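Flavodoxin (Streptococcus pneumoniae serotype 4, PDB 5LJL) binds FMN and probably serves as a low-potential electron donor to a number of redox enzymes. Local coordinates at residues V55-P66 with Y96-F106. Residues are numbered along the deposited sequence; the frame is centred on the assembly and turned at random.
Sequences VATYTYGDGELP and YDEFCKAVDDF
The loop leaving strand 52-56 of this flavodoxin packs on the start of helix 101-113, with T59 and A102 meeting at the centre. T59 turns OG1 beside its own backbone N (chi1 -59°), where it accepts a hydrogen bond from A102 N in the first turn of the helix (3.0 Å, N-H...O angle 155°). The methyl CB of A102 presses 3.3 Å from Y58 O and also meets T57 CG2 and L65 CD2. Deeper in, V55 sets CG1 almost centrally over one face of the F106 ring, 3.9 Å from its centroid. L65 CD2 approaches the same ring obliquely, and M69 of helix 67-77 touches both V55 and F106. Reciprocal backbone hydrogen bonds between Y60 and E64 close the outer loop round an inverse gamma turn centred on D62. There G61 CA lies over a face of the Y96 ring, toward its rim. D62 OD2 and E98 OE1, like charges, stand 3.6 Å apart; a long salt bridge from K101 NZ to E98 OE2 (3.9 Å) may ease the repulsion. The loops after adjacent parallel strands 52-56 and 85-92 thus meet, the two that in flavodoxins enclose the FMN isoalloxazine, probably here too.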
loop_
_atom_site.group_PDB
_atom_site.type_symbol
_atom_site.label_atom_id
_atom_site.label_comp_id
_atom_site.label_asym_id
_atom_site.label_seq_id
_atom_site.Cartn_x
_atom_site.Cartn_y
_atom_site.Cartn_z
ATOM N N VAL A 55 -1.173 -1.167 1.231
ATOM C CA VAL A 55 -2.036 -0.206 0.562
ATOM C C VAL A 55 -1.167 0.677 -0.305
ATOM O O VAL A 55 -0.138 1.189 0.164
ATOM C CB VAL A 55 -2.885 0.647 1.527
ATOM C CG1 VAL A 55 -3.493 1.854 0.846
ATOM C CG2 VAL A 55 -3.909 -0.256 2.211
ATOM N N ALA A 56 -1.623 0.830 -1.549
ATOM C CA ALA A 56 -1.039 1.795 -2.481
ATOM C C ALA A 56 -2.118 2.807 -2.806
ATOM O O ALA A 56 -3.157 2.450 -3.377
ATOM C CB ALA A 56 -0.573 1.034 -3.746
ATOM N N THR A 57 -1.935 4.070 -2.483
ATOM C CA THR A 57 -2.989 5.079 -2.680
ATOM C C THR A 57 -2.491 6.404 -3.217
ATOM O O THR A 57 -1.441 6.871 -2.834
ATOM C CB THR A 57 -3.786 5.266 -1.354
ATOM O OG1 THR A 57 -4.962 6.069 -1.601
ATOM C CG2 THR A 57 -2.927 5.844 -0.236
ATOM N N TYR A 58 -3.301 7.039 -4.053
ATOM C CA TYR A 58 -3.137 8.461 -4.412
ATOM C C TYR A 58 -3.857 9.279 -3.277
ATOM O O TYR A 58 -4.459 8.718 -2.374
ATOM C CB TYR A 58 -3.695 8.772 -5.802
ATOM C CG TYR A 58 -5.215 8.693 -5.978
ATOM C CD1 TYR A 58 -5.818 7.503 -6.215
ATOM C CD2 TYR A 58 -6.021 9.828 -5.919
ATOM C CE1 TYR A 58 -7.198 7.429 -6.488
ATOM C CE2 TYR A 58 -7.405 9.774 -6.096
ATOM C CZ TYR A 58 -8.008 8.581 -6.382
ATOM O OH TYR A 58 -9.374 8.492 -6.579
ATOM N N THR A 59 -3.724 10.586 -3.350
ATOM C CA THR A 59 -4.331 11.515 -2.403
ATOM C C THR A 59 -5.235 12.476 -3.227
ATOM O O THR A 59 -4.843 12.933 -4.289
ATOM C CB THR A 59 -3.233 12.321 -1.717
ATOM O OG1 THR A 59 -2.333 11.443 -1.030
ATOM C CG2 THR A 59 -3.760 13.347 -0.801
ATOM N N TYR A 60 -6.423 12.785 -2.711
ATOM C CA TYR A 60 -7.425 13.496 -3.472
ATOM C C TYR A 60 -7.612 14.901 -2.884
ATOM O O TYR A 60 -7.831 15.039 -1.693
ATOM C CB TYR A 60 -8.709 12.670 -3.450
ATOM C CG TYR A 60 -9.848 13.119 -4.353
ATOM C CD1 TYR A 60 -9.622 13.761 -5.573
ATOM C CD2 TYR A 60 -11.188 12.862 -3.982
ATOM C CE1 TYR A 60 -10.698 14.167 -6.393
ATOM C CE2 TYR A 60 -12.268 13.236 -4.807
ATOM C CZ TYR A 60 -12.020 13.892 -6.000
ATOM O OH TYR A 60 -13.092 14.242 -6.797
ATOM N N GLY A 61 -7.419 15.924 -3.725
ATOM C CA GLY A 61 -7.527 17.322 -3.311
ATOM C C GLY A 61 -6.671 17.644 -2.111
ATOM O O GLY A 61 -5.492 17.183 -1.962
ATOM N N ASP A 62 -7.296 18.341 -1.180
ATOM C CA ASP A 62 -6.610 18.853 -0.029
ATOM C C ASP A 62 -6.416 17.708 0.988
ATOM O O ASP A 62 -7.032 17.717 2.077
ATOM C CB ASP A 62 -7.405 20.036 0.592
ATOM C CG ASP A 62 -6.557 20.880 1.553
ATOM O OD1 ASP A 62 -6.979 22.019 1.919
ATOM O OD2 ASP A 62 -5.432 20.427 1.907
ATOM N N GLY A 63 -5.556 16.740 0.627
ATOM C CA GLY A 63 -5.127 15.708 1.550
ATOM C C GLY A 63 -6.167 14.705 1.991
ATOM O O GLY A 63 -6.029 14.152 3.073
ATOM N N GLU A 64 -7.196 14.503 1.178
ATOM C CA GLU A 64 -8.183 13.545 1.462
ATOM C C GLU A 64 -7.795 12.149 0.908
ATOM O O GLU A 64 -6.939 11.932 -0.011
ATOM C CB GLU A 64 -9.598 13.978 0.972
ATOM C CG GLU A 64 -10.199 15.184 1.737
ATOM C CD GLU A 64 -11.317 15.866 0.963
ATOM O OE1 GLU A 64 -11.544 17.064 1.177
ATOM O OE2 GLU A 64 -11.978 15.199 0.136
ATOM N N LEU A 65 -8.488 11.179 1.471
ATOM C CA LEU A 65 -8.482 9.872 0.944
ATOM C C LEU A 65 -9.247 9.884 -0.403
ATOM O O LEU A 65 -10.172 10.692 -0.588
ATOM C CB LEU A 65 -9.203 8.956 1.931
ATOM C CG LEU A 65 -8.668 8.880 3.354
ATOM C CD1 LEU A 65 -9.570 7.963 4.160
ATOM C CD2 LEU A 65 -7.245 8.370 3.338
ATOM N N PRO A 66 -8.823 9.052 -1.372
ATOM C CA PRO A 66 -9.710 8.735 -2.477
ATOM C C PRO A 66 -11.123 8.397 -2.003
ATOM O O PRO A 66 -11.314 7.658 -1.034
ATOM C CB PRO A 66 -9.042 7.528 -3.110
ATOM C CG PRO A 66 -7.593 7.653 -2.752
ATOM C CD PRO A 66 -7.598 8.221 -1.392
ATOM N N TYR A 96 -1.677 20.596 -4.323
ATOM C CA TYR A 96 -2.623 20.853 -3.226
ATOM C C TYR A 96 -1.928 20.991 -1.845
ATOM O O TYR A 96 -2.591 21.123 -0.809
ATOM C CB TYR A 96 -3.695 19.755 -3.214
ATOM C CG TYR A 96 -4.463 19.671 -4.500
ATOM C CD1 TYR A 96 -5.610 20.432 -4.703
ATOM C CD2 TYR A 96 -4.023 18.844 -5.548
ATOM C CE1 TYR A 96 -6.322 20.343 -5.889
ATOM C CE2 TYR A 96 -4.719 18.768 -6.745
ATOM C CZ TYR A 96 -5.877 19.512 -6.902
ATOM O OH TYR A 96 -6.600 19.457 -8.096
ATOM N N ASP A 97 -0.588 21.009 -1.845
ATOM C CA ASP A 97 0.266 21.165 -0.679
ATOM C C ASP A 97 0.012 20.067 0.364
ATOM O O ASP A 97 0.177 20.334 1.561
ATOM C CB ASP A 97 0.064 22.575 -0.094
ATOM C CG ASP A 97 0.096 23.680 -1.209
ATOM O OD1 ASP A 97 1.202 24.113 -1.597
ATOM O OD2 ASP A 97 -0.997 24.070 -1.721
ATOM N N GLU A 98 -0.424 18.873 -0.107
ATOM C CA GLU A 98 -0.687 17.726 0.755
ATOM C C GLU A 98 -0.154 16.426 0.080
ATOM O O GLU A 98 -0.862 15.420 -0.031
ATOM C CB GLU A 98 -2.195 17.586 1.046
ATOM C CG GLU A 98 -2.853 18.746 1.852
ATOM C CD GLU A 98 -2.259 18.968 3.245
ATOM O OE1 GLU A 98 -2.395 20.093 3.782
ATOM O OE2 GLU A 98 -1.647 18.044 3.821
ATOM N N PHE A 99 1.087 16.511 -0.406
ATOM C CA PHE A 99 1.788 15.456 -1.136
ATOM C C PHE A 99 1.719 14.136 -0.416
ATOM O O PHE A 99 2.270 13.957 0.666
ATOM C CB PHE A 99 3.276 15.827 -1.320
ATOM C CG PHE A 99 4.077 14.845 -2.097
ATOM C CD1 PHE A 99 4.052 14.874 -3.462
ATOM C CD2 PHE A 99 4.874 13.896 -1.459
ATOM C CE1 PHE A 99 4.837 13.988 -4.186
ATOM C CE2 PHE A 99 5.649 13.022 -2.151
ATOM C CZ PHE A 99 5.604 13.038 -3.522
ATOM N N CYS A 100 1.046 13.205 -1.062
ATOM C CA CYS A 100 0.923 11.866 -0.499
ATOM C C CYS A 100 0.389 11.831 0.929
ATOM O O CYS A 100 0.660 10.848 1.660
ATOM C CB CYS A 100 2.233 11.074 -0.688
ATOM S SG CYS A 100 2.654 10.652 -2.371
ATOM N N LYS A 101 -0.446 12.780 1.349
ATOM C CA LYS A 101 -0.957 12.741 2.713
ATOM C C LYS A 101 -1.801 11.463 2.925
ATOM O O LYS A 101 -1.808 10.973 4.036
ATOM C CB LYS A 101 -1.718 13.987 3.084
ATOM C CG LYS A 101 -2.394 13.893 4.437
ATOM C CD LYS A 101 -2.684 15.253 4.941
ATOM C CE LYS A 101 -3.470 15.159 6.234
ATOM N NZ LYS A 101 -3.312 16.433 6.987
ATOM N N ALA A 102 -2.474 10.930 1.902
ATOM C CA ALA A 102 -3.228 9.684 2.103
ATOM C C ALA A 102 -2.288 8.497 2.518
ATOM O O ALA A 102 -2.745 7.576 3.229
ATOM C CB ALA A 102 -4.113 9.298 0.888
ATOM N N VAL A 103 -1.031 8.512 2.062
ATOM C CA VAL A 103 -0.023 7.479 2.445
ATOM C C VAL A 103 0.204 7.561 3.972
ATOM O O VAL A 103 0.119 6.528 4.697
ATOM C CB VAL A 103 1.317 7.601 1.624
ATOM C CG1 VAL A 103 2.400 6.695 2.211
ATOM C CG2 VAL A 103 1.104 7.419 0.122
ATOM N N ASP A 104 0.395 8.778 4.475
ATOM C CA ASP A 104 0.565 9.003 5.894
ATOM C C ASP A 104 -0.675 8.574 6.663
ATOM O O ASP A 104 -0.579 7.929 7.723
ATOM C CB ASP A 104 0.884 10.475 6.186
ATOM C CG ASP A 104 2.262 10.849 5.851
ATOM O OD1 ASP A 104 3.110 10.006 5.465
ATOM O OD2 ASP A 104 2.525 12.069 5.969
ATOM N N ASP A 105 -1.853 8.901 6.152
ATOM C CA ASP A 105 -3.099 8.527 6.831
ATOM C C ASP A 105 -3.305 7.016 6.931
ATOM O O ASP A 105 -3.758 6.512 7.956
ATOM C CB ASP A 105 -4.274 9.159 6.119
ATOM C CG ASP A 105 -4.277 10.682 6.209
ATOM O OD1 ASP A 105 -3.545 11.266 7.035
ATOM O OD2 ASP A 105 -4.962 11.216 5.351
ATOM N N PHE A 106 -2.947 6.299 5.866
ATOM C CA PHE A 106 -3.050 4.815 5.870
ATOM C C PHE A 106 -1.967 4.199 6.753
ATOM O O PHE A 106 -2.214 3.141 7.389
ATOM C CB PHE A 106 -3.056 4.226 4.457
ATOM C CG PHE A 106 -4.421 4.010 3.901
ATOM C CD1 PHE A 106 -5.157 2.917 4.337
ATOM C CD2 PHE A 106 -5.020 4.893 3.036
ATOM C CE1 PHE A 106 -6.439 2.672 3.818
ATOM C CE2 PHE A 106 -6.284 4.670 2.517
ATOM C CZ PHE A 106 -7.026 3.547 2.913
#